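Local coordinates for predicted protein (PDB 4MEA), which hydrolyses epoxides and, as a secreted Cif-family enzyme with an alpha/beta hydrolase fold, probably acts as a virulence factor, at residues P93-S107 with K235-S249. Residues are numbered along the deposited sequence; the frame is centred on the assembly and turned at random.
Sequences PGLGQSGPILNDDYS and KLKAAFGYYRSHADS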
ATOM      1  N   PRO A  93     -17.621   0.483 -16.157  1.00  9.92           N
ATOM      2  CA  PRO A  93     -18.137  -0.861 -15.881  1.00 13.10           C
ATOM      3  C   PRO A  93     -17.923  -1.243 -14.407  1.00 12.97           C
ATOM      4  O   PRO A  93     -16.809  -1.126 -13.884  1.00 11.85           O
ATOM      5  CB  PRO A  93     -17.294  -1.748 -16.798  1.00  8.49           C
ATOM      6  CG  PRO A  93     -16.959  -0.852 -17.968  1.00 13.98           C
ATOM      7  CD  PRO A  93     -16.747   0.521 -17.343  1.00  9.34           C
ATOM      8  N   GLY A  94     -18.994  -1.677 -13.750  1.00  9.07           N
ATOM      9  CA  GLY A  94     -18.932  -2.086 -12.357  1.00  7.08           C
ATOM     10  C   GLY A  94     -19.139  -0.975 -11.341  1.00  8.08           C
ATOM     11  O   GLY A  94     -19.561  -1.239 -10.214  1.00 10.58           O
ATOM     12  N   LEU A  95     -18.838   0.264 -11.730  1.00 11.97           N
ATOM     13  CA  LEU A  95     -18.875   1.397 -10.807  1.00  7.73           C
ATOM     14  C   LEU A  95     -20.119   2.267 -10.972  1.00 11.40           C
ATOM     15  O   LEU A  95     -20.846   2.152 -11.961  1.00 10.76           O
ATOM     16  CB  LEU A  95     -17.611   2.245 -10.974  1.00  6.93           C
ATOM     17  CG  LEU A  95     -16.324   1.437 -10.805  1.00 12.68           C
ATOM     18  CD1 LEU A  95     -15.099   2.336 -10.846  1.00  8.31           C
ATOM     19  CD2 LEU A  95     -16.380   0.639  -9.500  1.00 12.81           C
ATOM     20  N   GLY A  96     -20.360   3.149 -10.005  1.00  8.75           N
ATOM     21  CA  GLY A  96     -21.544   3.990 -10.044  1.00  8.27           C
ATOM     22  C   GLY A  96     -22.764   3.097 -10.189  1.00 14.62           C
ATOM     23  O   GLY A  96     -22.944   2.158  -9.411  1.00 10.37           O
ATOM     24  N   GLN A  97     -23.592   3.362 -11.195  1.00 14.57           N
ATOM     25  CA  GLN A  97     -24.781   2.532 -11.427  1.00 11.28           C
ATOM     26  C   GLN A  97     -24.618   1.541 -12.583  1.00 18.02           C
ATOM     27  O   GLN A  97     -25.590   0.909 -13.018  1.00 16.04           O
ATOM     28  CB  GLN A  97     -26.016   3.416 -11.617  1.00 10.28           C
ATOM     29  CG  GLN A  97     -26.327   4.225 -10.362  1.00 14.05           C
ATOM     30  CD  GLN A  97     -27.432   5.232 -10.571  1.00 17.62           C
ATOM     31  OE1 GLN A  97     -28.618   4.888 -10.523  1.00 14.18           O
ATOM     32  NE2 GLN A  97     -27.052   6.489 -10.799  1.00 12.63           N
ATOM     33  N   SER A  98     -23.386   1.395 -13.067  1.00  9.34           N
ATOM     34  CA  SER A  98     -23.089   0.389 -14.086  1.00 14.58           C
ATOM     35  C   SER A  98     -22.902  -0.986 -13.455  1.00 18.84           C
ATOM     36  O   SER A  98     -22.378  -1.096 -12.352  1.00 16.77           O
ATOM     37  CB  SER A  98     -21.834   0.761 -14.878  1.00  9.80           C
ATOM     38  OG  SER A  98     -22.056   1.902 -15.687  1.00  9.41           O
ATOM     39  N   GLY A  99     -23.321  -2.031 -14.165  1.00 16.86           N
ATOM     40  CA  GLY A  99     -23.116  -3.399 -13.710  1.00 13.92           C
ATOM     41  C   GLY A  99     -21.693  -3.906 -13.926  1.00 13.85           C
ATOM     42  O   GLY A  99     -20.930  -3.327 -14.705  1.00 11.35           O
ATOM     43  N   PRO A 100     -21.334  -5.006 -13.245  1.00  9.15           N
ATOM     44  CA  PRO A 100     -19.965  -5.541 -13.217  1.00 10.34           C
ATOM     45  C   PRO A 100     -19.556  -6.339 -14.463  1.00 18.27           C
ATOM     46  O   PRO A 100     -20.398  -6.855 -15.207  1.00 13.38           O
ATOM     47  CB  PRO A 100     -19.999  -6.477 -12.008  1.00 14.39           C
ATOM     48  CG  PRO A 100     -21.398  -6.977 -11.985  1.00 17.48           C
ATOM     49  CD  PRO A 100     -22.242  -5.793 -12.386  1.00 17.08           C
ATOM     50  N   ILE A 101     -18.249  -6.438 -14.673  1.00 16.98           N
ATOM     51  CA  ILE A 101     -17.694  -7.352 -15.658  1.00 16.71           C
ATOM     52  C   ILE A 101     -17.541  -8.700 -14.969  1.00 15.12           C
ATOM     53  O   ILE A 101     -16.650  -8.891 -14.138  1.00 15.80           O
ATOM     54  CB  ILE A 101     -16.328  -6.872 -16.182  1.00 14.26           C
ATOM     55  CG1 ILE A 101     -16.465  -5.475 -16.801  1.00 16.51           C
ATOM     56  CG2 ILE A 101     -15.753  -7.872 -17.191  1.00 11.91           C
ATOM     57  CD1 ILE A 101     -15.185  -4.958 -17.478  1.00 15.99           C
ATOM     58  N   LEU A 102     -18.427  -9.626 -15.319  1.00 16.33           N
ATOM     59  CA  LEU A 102     -18.576 -10.889 -14.593  1.00 25.20           C
ATOM     60  C   LEU A 102     -17.326 -11.781 -14.547  1.00 20.84           C
ATOM     61  O   LEU A 102     -17.109 -12.496 -13.561  1.00 24.51           O
ATOM     62  CB  LEU A 102     -19.772 -11.664 -15.152  1.00 33.00           C
ATOM     63  CG  LEU A 102     -21.103 -10.926 -14.987  1.00 33.85           C
ATOM     64  CD1 LEU A 102     -22.222 -11.613 -15.761  1.00 36.26           C
ATOM     65  CD2 LEU A 102     -21.443 -10.803 -13.503  1.00 27.50           C
ATOM     66  N   ASN A 103     -16.511 -11.754 -15.600  1.00 17.85           N
ATOM     67  CA  ASN A 103     -15.283 -12.563 -15.604  1.00 18.82           C
ATOM     68  C   ASN A 103     -14.081 -11.843 -14.998  1.00 17.22           C
ATOM     69  O   ASN A 103     -12.955 -12.345 -15.040  1.00 15.99           O
ATOM     70  CB  ASN A 103     -14.957 -13.098 -17.003  1.00 22.85           C
ATOM     71  CG  ASN A 103     -14.399 -12.035 -17.930  1.00 24.42           C
ATOM     72  OD1 ASN A 103     -14.441 -10.843 -17.629  1.00 19.80           O
ATOM     73  ND2 ASN A 103     -13.879 -12.467 -19.076  1.00 17.22           N
ATOM     74  N   ASP A 104     -14.333 -10.665 -14.432  1.00 15.45           N
ATOM     75  CA  ASP A 104     -13.317  -9.917 -13.692  1.00 16.25           C
ATOM     76  C   ASP A 104     -12.199  -9.379 -14.587  1.00 13.12           C
ATOM     77  O   ASP A 104     -11.147  -8.971 -14.094  1.00 12.82           O
ATOM     78  CB  ASP A 104     -12.720 -10.774 -12.567  1.00 21.15           C
ATOM     79  CG  ASP A 104     -12.182  -9.937 -11.418  1.00 27.18           C
ATOM     80  OD1 ASP A 104     -12.813  -8.904 -11.092  1.00 18.36           O
ATOM     81  OD2 ASP A 104     -11.139 -10.313 -10.838  1.00 28.60           O
ATOM     82  N   ASP A 105     -12.424  -9.376 -15.901  1.00 15.71           N
ATOM     83  CA  ASP A 105     -11.454  -8.786 -16.822  1.00 13.34           C
ATOM     84  C   ASP A 105     -11.674  -7.275 -16.948  1.00 17.48           C
ATOM     85  O   ASP A 105     -12.395  -6.802 -17.836  1.00 10.66           O
ATOM     86  CB  ASP A 105     -11.469  -9.470 -18.198  1.00 17.67           C
ATOM     87  CG  ASP A 105     -10.494  -8.836 -19.161  1.00 18.09           C
ATOM     88  OD1 ASP A 105      -9.602  -8.101 -18.693  1.00 17.03           O
ATOM     89  OD2 ASP A 105     -10.610  -9.057 -20.380  1.00 15.65           O
ATOM     90  N   TYR A 106     -11.063  -6.534 -16.025  1.00 11.79           N
ATOM     91  CA  TYR A 106     -11.118  -5.076 -16.033  1.00 14.46           C
ATOM     92  C   TYR A 106      -9.848  -4.499 -16.646  1.00 13.19           C
ATOM     93  O   TYR A 106      -9.394  -3.417 -16.259  1.00  8.72           O
ATOM     94  CB  TYR A 106     -11.312  -4.531 -14.612  1.00  8.44           C
ATOM     95  CG  TYR A 106     -12.698  -4.784 -14.047  1.00 10.06           C
ATOM     96  CD1 TYR A 106     -13.743  -3.930 -14.346  1.00  7.07           C
ATOM     97  CD2 TYR A 106     -12.960  -5.879 -13.226  1.00 13.66           C
ATOM     98  CE1 TYR A 106     -15.014  -4.146 -13.850  1.00  7.79           C
ATOM     99  CE2 TYR A 106     -14.233  -6.098 -12.708  1.00 11.39           C
ATOM    100  CZ  TYR A 106     -15.260  -5.222 -13.035  1.00 13.25           C
ATOM    101  OH  TYR A 106     -16.547  -5.401 -12.558  1.00 14.31           O
ATOM    102  N   SER A 107      -9.266  -5.225 -17.596  1.00  7.62           N
ATOM    103  CA  SER A 107      -8.126  -4.690 -18.338  1.00  7.51           C
ATOM    104  C   SER A 107      -8.567  -3.603 -19.316  1.00 11.17           C
ATOM    105  O   SER A 107      -9.718  -3.585 -19.772  1.00 16.68           O
ATOM    106  CB  SER A 107      -7.378  -5.798 -19.088  1.00 12.42           C
ATOM    107  OG  SER A 107      -8.134  -6.312 -20.182  1.00 14.79           O
ATOM    108  N   LYS A 235     -19.490  -3.200  -5.293  1.00  7.85           N
ATOM    109  CA  LYS A 235     -18.912  -2.019  -5.930  1.00 14.01           C
ATOM    110  C   LYS A 235     -17.395  -1.944  -5.690  1.00 11.88           C
ATOM    111  O   LYS A 235     -16.632  -1.583  -6.580  1.00 15.84           O
ATOM    112  CB  LYS A 235     -19.617  -0.752  -5.447  1.00 13.04           C
ATOM    113  CG  LYS A 235     -21.068  -0.637  -5.934  1.00  9.94           C
ATOM    114  CD  LYS A 235     -21.113  -0.398  -7.453  1.00  7.17           C
ATOM    115  CE  LYS A 235     -22.466  -0.817  -8.055  1.00 13.38           C
ATOM    116  NZ  LYS A 235     -22.499  -0.609  -9.536  1.00 11.23           N
ATOM    117  N   LEU A 236     -16.963  -2.284  -4.483  1.00  8.92           N
ATOM    118  CA  LEU A 236     -15.537  -2.309  -4.171  1.00 13.59           C
ATOM    119  C   LEU A 236     -14.830  -3.411  -4.941  1.00 11.39           C
ATOM    120  O   LEU A 236     -13.732  -3.208  -5.454  1.00 10.90           O
ATOM    121  CB  LEU A 236     -15.317  -2.486  -2.669  1.00  8.55           C
ATOM    122  CG  LEU A 236     -15.746  -1.269  -1.849  1.00 10.71           C
ATOM    123  CD1 LEU A 236     -15.812  -1.618  -0.374  1.00  5.19           C
ATOM    124  CD2 LEU A 236     -14.790  -0.086  -2.099  1.00  8.45           C
ATOM    125  N   LYS A 237     -15.460  -4.578  -5.039  1.00  6.47           N
ATOM    126  CA  LYS A 237     -14.861  -5.663  -5.820  1.00 15.19           C
ATOM    127  C   LYS A 237     -14.579  -5.219  -7.266  1.00 11.51           C
ATOM    128  O   LYS A 237     -13.490  -5.447  -7.797  1.00 10.80           O
ATOM    129  CB  LYS A 237     -15.750  -6.907  -5.812  1.00 10.77           C
ATOM    130  CG  LYS A 237     -15.098  -8.135  -6.450  1.00 12.27           C
ATOM    131  CD  LYS A 237     -16.051  -9.324  -6.459  1.00 19.39           C
ATOM    132  CE  LYS A 237     -15.343 -10.583  -6.955  1.00 34.69           C
ATOM    133  NZ  LYS A 237     -16.130 -11.817  -6.677  1.00 42.86           N
ATOM    134  N   ALA A 238     -15.564  -4.582  -7.895  1.00  8.19           N
ATOM    135  CA  ALA A 238     -15.397  -4.046  -9.244  1.00  7.50           C
ATOM    136  C   ALA A 238     -14.272  -3.007  -9.307  1.00  8.21           C
ATOM    137  O   ALA A 238     -13.392  -3.079 -10.166  1.00  7.53           O
ATOM    138  CB  ALA A 238     -16.695  -3.435  -9.716  1.00 13.86           C
ATOM    139  N   ALA A 239     -14.310  -2.029  -8.408  1.00  7.25           N
ATOM    140  CA  ALA A 239     -13.260  -1.019  -8.367  1.00  8.18           C
ATOM    141  C   ALA A 239     -11.878  -1.668  -8.324  1.00  8.38           C
ATOM    142  O   ALA A 239     -10.963  -1.279  -9.058  1.00 10.41           O
ATOM    143  CB  ALA A 239     -13.452  -0.101  -7.161  1.00  9.92           C
ATOM    144  N   PHE A 240     -11.712  -2.656  -7.459  1.00  9.54           N
ATOM    145  CA  PHE A 240     -10.383  -3.221  -7.282  1.00 11.69           C
ATOM    146  C   PHE A 240     -10.047  -4.225  -8.395  1.00  9.63           C
ATOM    147  O   PHE A 240      -8.886  -4.601  -8.582  1.00  8.57           O
ATOM    148  CB  PHE A 240     -10.192  -3.760  -5.852  1.00  8.65           C
ATOM    149  CG  PHE A 240     -10.430  -2.707  -4.773  1.00 10.72           C
ATOM    150  CD1 PHE A 240      -9.960  -1.411  -4.937  1.00  7.28           C
ATOM    151  CD2 PHE A 240     -11.151  -3.006  -3.626  1.00  5.68           C
ATOM    152  CE1 PHE A 240     -10.186  -0.440  -3.957  1.00  9.20           C
ATOM    153  CE2 PHE A 240     -11.381  -2.042  -2.650  1.00  8.09           C
ATOM    154  CZ  PHE A 240     -10.893  -0.757  -2.816  1.00  9.24           C
ATOM    155  N   GLY A 241     -11.051  -4.617  -9.180  1.00  6.21           N
ATOM    156  CA  GLY A 241     -10.758  -5.377 -10.389  1.00  4.96           C
ATOM    157  C   GLY A 241      -9.855  -4.604 -11.351  1.00  6.87           C
ATOM    158  O   GLY A 241      -8.985  -5.194 -11.998  1.00  6.60           O
ATOM    159  N   TYR A 242     -10.056  -3.287 -11.458  1.00 10.55           N
ATOM    160  CA  TYR A 242      -9.200  -2.463 -12.320  1.00  8.09           C
ATOM    161  C   TYR A 242      -7.761  -2.582 -11.867  1.00  8.02           C
ATOM    162  O   TYR A 242      -6.842  -2.619 -12.688  1.00 11.70           O
ATOM    163  CB  TYR A 242      -9.648  -0.990 -12.328  1.00  8.72           C
ATOM    164  CG  TYR A 242     -10.951  -0.786 -13.070  1.00  8.31           C
ATOM    165  CD1 TYR A 242     -10.956  -0.486 -14.429  1.00  4.71           C
ATOM    166  CD2 TYR A 242     -12.171  -0.935 -12.420  1.00 10.04           C
ATOM    167  CE1 TYR A 242     -12.149  -0.313 -15.121  1.00 12.35           C
ATOM    168  CE2 TYR A 242     -13.371  -0.778 -13.107  1.00 13.05           C
ATOM    169  CZ  TYR A 242     -13.350  -0.467 -14.458  1.00 11.27           C
ATOM    170  OH  TYR A 242     -14.533  -0.311 -15.149  1.00  9.18           O
ATOM    171  N   TYR A 243      -7.573  -2.675 -10.549  1.00  5.69           N
ATOM    172  CA  TYR A 243      -6.234  -2.741  -9.984  1.00  3.47           C
ATOM    173  C   TYR A 243      -5.605  -4.123 -10.150  1.00  9.26           C
ATOM    174  O   TYR A 243      -4.421  -4.228 -10.490  1.00  8.77           O
ATOM    175  CB  TYR A 243      -6.219  -2.238  -8.527  1.00  5.96           C
ATOM    176  CG  TYR A 243      -6.520  -0.757  -8.461  1.00 10.19           C
ATOM    177  CD1 TYR A 243      -5.496   0.183  -8.559  1.00  8.03           C
ATOM    178  CD2 TYR A 243      -7.833  -0.294  -8.365  1.00 11.03           C
ATOM    179  CE1 TYR A 243      -5.771   1.552  -8.537  1.00 10.64           C
ATOM    180  CE2 TYR A 243      -8.118   1.077  -8.342  1.00 10.67           C
ATOM    181  CZ  TYR A 243      -7.082   1.990  -8.426  1.00  6.44           C
ATOM    182  OH  TYR A 243      -7.350   3.345  -8.405  1.00 12.41           O
ATOM    183  N   ARG A 244      -6.391  -5.178  -9.940  1.00 11.15           N
ATOM    184  CA  ARG A 244      -5.926  -6.547 -10.220  1.00  8.75           C
ATOM    185  C   ARG A 244      -5.542  -6.689 -11.689  1.00 11.10           C
ATOM    186  O   ARG A 244      -4.618  -7.435 -12.042  1.00  9.63           O
ATOM    187  CB  ARG A 244      -7.019  -7.581  -9.902  1.00  7.95           C
ATOM    188  CG  ARG A 244      -7.403  -7.661  -8.451  1.00 10.94           C
ATOM    189  CD  ARG A 244      -8.385  -8.816  -8.187  1.00 11.80           C
ATOM    190  NE  ARG A 244      -9.737  -8.595  -8.703  1.00  8.47           N
ATOM    191  CZ  ARG A 244     -10.687  -7.898  -8.078  1.00 13.74           C
ATOM    192  NH1 ARG A 244     -10.430  -7.300  -6.920  1.00 10.15           N
ATOM    193  NH2 ARG A 244     -11.894  -7.782  -8.622  1.00 11.46           N
ATOM    194  N   SER A 245      -6.259  -5.973 -12.546  1.00 12.23           N
ATOM    195  CA  SER A 245      -6.065  -6.087 -13.984  1.00 14.97           C
ATOM    196  C   SER A 245      -4.985  -5.164 -14.542  1.00 15.56           C
ATOM    197  O   SER A 245      -4.776  -5.131 -15.751  1.00 11.28           O
ATOM    198  CB  SER A 245      -7.379  -5.808 -14.719  1.00 17.07           C
ATOM    199  OG  SER A 245      -8.292  -6.881 -14.581  1.00 12.24           O
ATOM    200  N   HIS A 246      -4.313  -4.403 -13.683  1.00 12.35           N
ATOM    201  CA  HIS A 246      -3.340  -3.419 -14.173  1.00  6.15           C
ATOM    202  C   HIS A 246      -2.147  -4.045 -14.924  1.00 11.00           C
ATOM    203  O   HIS A 246      -1.639  -3.462 -15.886  1.00 12.90           O
ATOM    204  CB  HIS A 246      -2.858  -2.489 -13.047  1.00  6.97           C
ATOM    205  CG  HIS A 246      -3.631  -1.202 -12.944  1.00 12.87           C
ATOM    206  ND1 HIS A 246      -3.819  -0.542 -11.750  1.00 14.10           N
ATOM    207  CD2 HIS A 246      -4.237  -0.443 -13.890  1.00  6.82           C
ATOM    208  CE1 HIS A 246      -4.522   0.559 -11.958  1.00 16.81           C
ATOM    209  NE2 HIS A 246      -4.786   0.646 -13.250  1.00  8.41           N
ATOM    210  N   ALA A 247      -1.692  -5.220 -14.496  1.00 10.36           N
ATOM    211  CA  ALA A 247      -0.558  -5.833 -15.177  1.00 16.34           C
ATOM    212  C   ALA A 247      -0.965  -6.136 -16.618  1.00 21.81           C
ATOM    213  O   ALA A 247      -0.171  -5.960 -17.542  1.00 16.17           O
ATOM    214  CB  ALA A 247      -0.083  -7.089 -14.456  1.00 11.36           C
ATOM    215  N   ASP A 248      -2.216  -6.553 -16.805  1.00 15.21           N
ATOM    216  CA  ASP A 248      -2.762  -6.785 -18.143  1.00 18.40           C
ATOM    217  C   ASP A 248      -2.855  -5.503 -18.965  1.00 16.66           C
ATOM    218  O   ASP A 248      -2.466  -5.473 -20.133  1.00 17.26           O
ATOM    219  CB  ASP A 248      -4.156  -7.402 -18.055  1.00 21.94           C
ATOM    220  CG  ASP A 248      -4.122  -8.878 -17.746  1.00 25.84           C
ATOM    221  OD1 ASP A 248      -3.035  -9.481 -17.843  1.00 21.12           O
ATOM    222  OD2 ASP A 248      -5.192  -9.438 -17.420  1.00 29.68           O
ATOM    223  N   SER A 249      -3.399  -4.453 -18.353  1.00 12.22           N
ATOM    224  CA  SER A 249      -3.557  -3.172 -19.024  1.00  6.40           C
ATOM    225  C   SER A 249      -2.197  -2.634 -19.439  1.00 14.38           C
ATOM    226  O   SER A 249      -2.056  -2.016 -20.492  1.00 16.54           O
ATOM    227  CB  SER A 249      -4.268  -2.165 -18.102  1.00  9.73           C
ATOM    228  OG  SER A 249      -5.575  -2.617 -17.748  1.00 10.20           O
TER
HETATM  229  O   HOH W   1      -9.443  -8.240 -12.172  1.00 22.86           O
HETATM  230  O   HOH W   2      -7.666  -8.682 -16.644  1.00 14.19           O
HETATM  231  O   HOH W   3      -6.761  -2.546 -15.467  1.00 13.57           O
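K235 NZ is gripped by backbone carbonyls of the loop 93-107, donating to G96 O at 2.8 Å and to G94 O at 3.1 Å, each time from above the carbonyl plane. A bend at chi2 (-69°) brings NZ over the carbonyls of G94 and of G96, the latter within the type II' turn L95-S98. One helical turn on, A238 CB packs against Y106 and G94, whose lack of a side chain lets helix and loop come close. Y242 OH donates in the carbonyl plane to a lone pair of P93 O, 2.7 Å away. Over the face of the Y242 ring lies Y106 CB, a CH-pi contact, while the two rings meet obliquely at 44°. R244 grips D104 side-on, NH2 to OD1 at 2.9 Å and NE to OD2 at 3.1 Å, with the two planes nearly coplanar. The loop follows core strand 87-90, and helix 233-244, between strands 151-157 and 267-272 in sequence, probably belongs to the cap, as in related epoxide hydrolases. Core and cap would thus be joined by a lysine ammonium on backbone carbonyls, Y106-Y242 packing, and a salt bridge whose double grip would favour D104's carboxylate form.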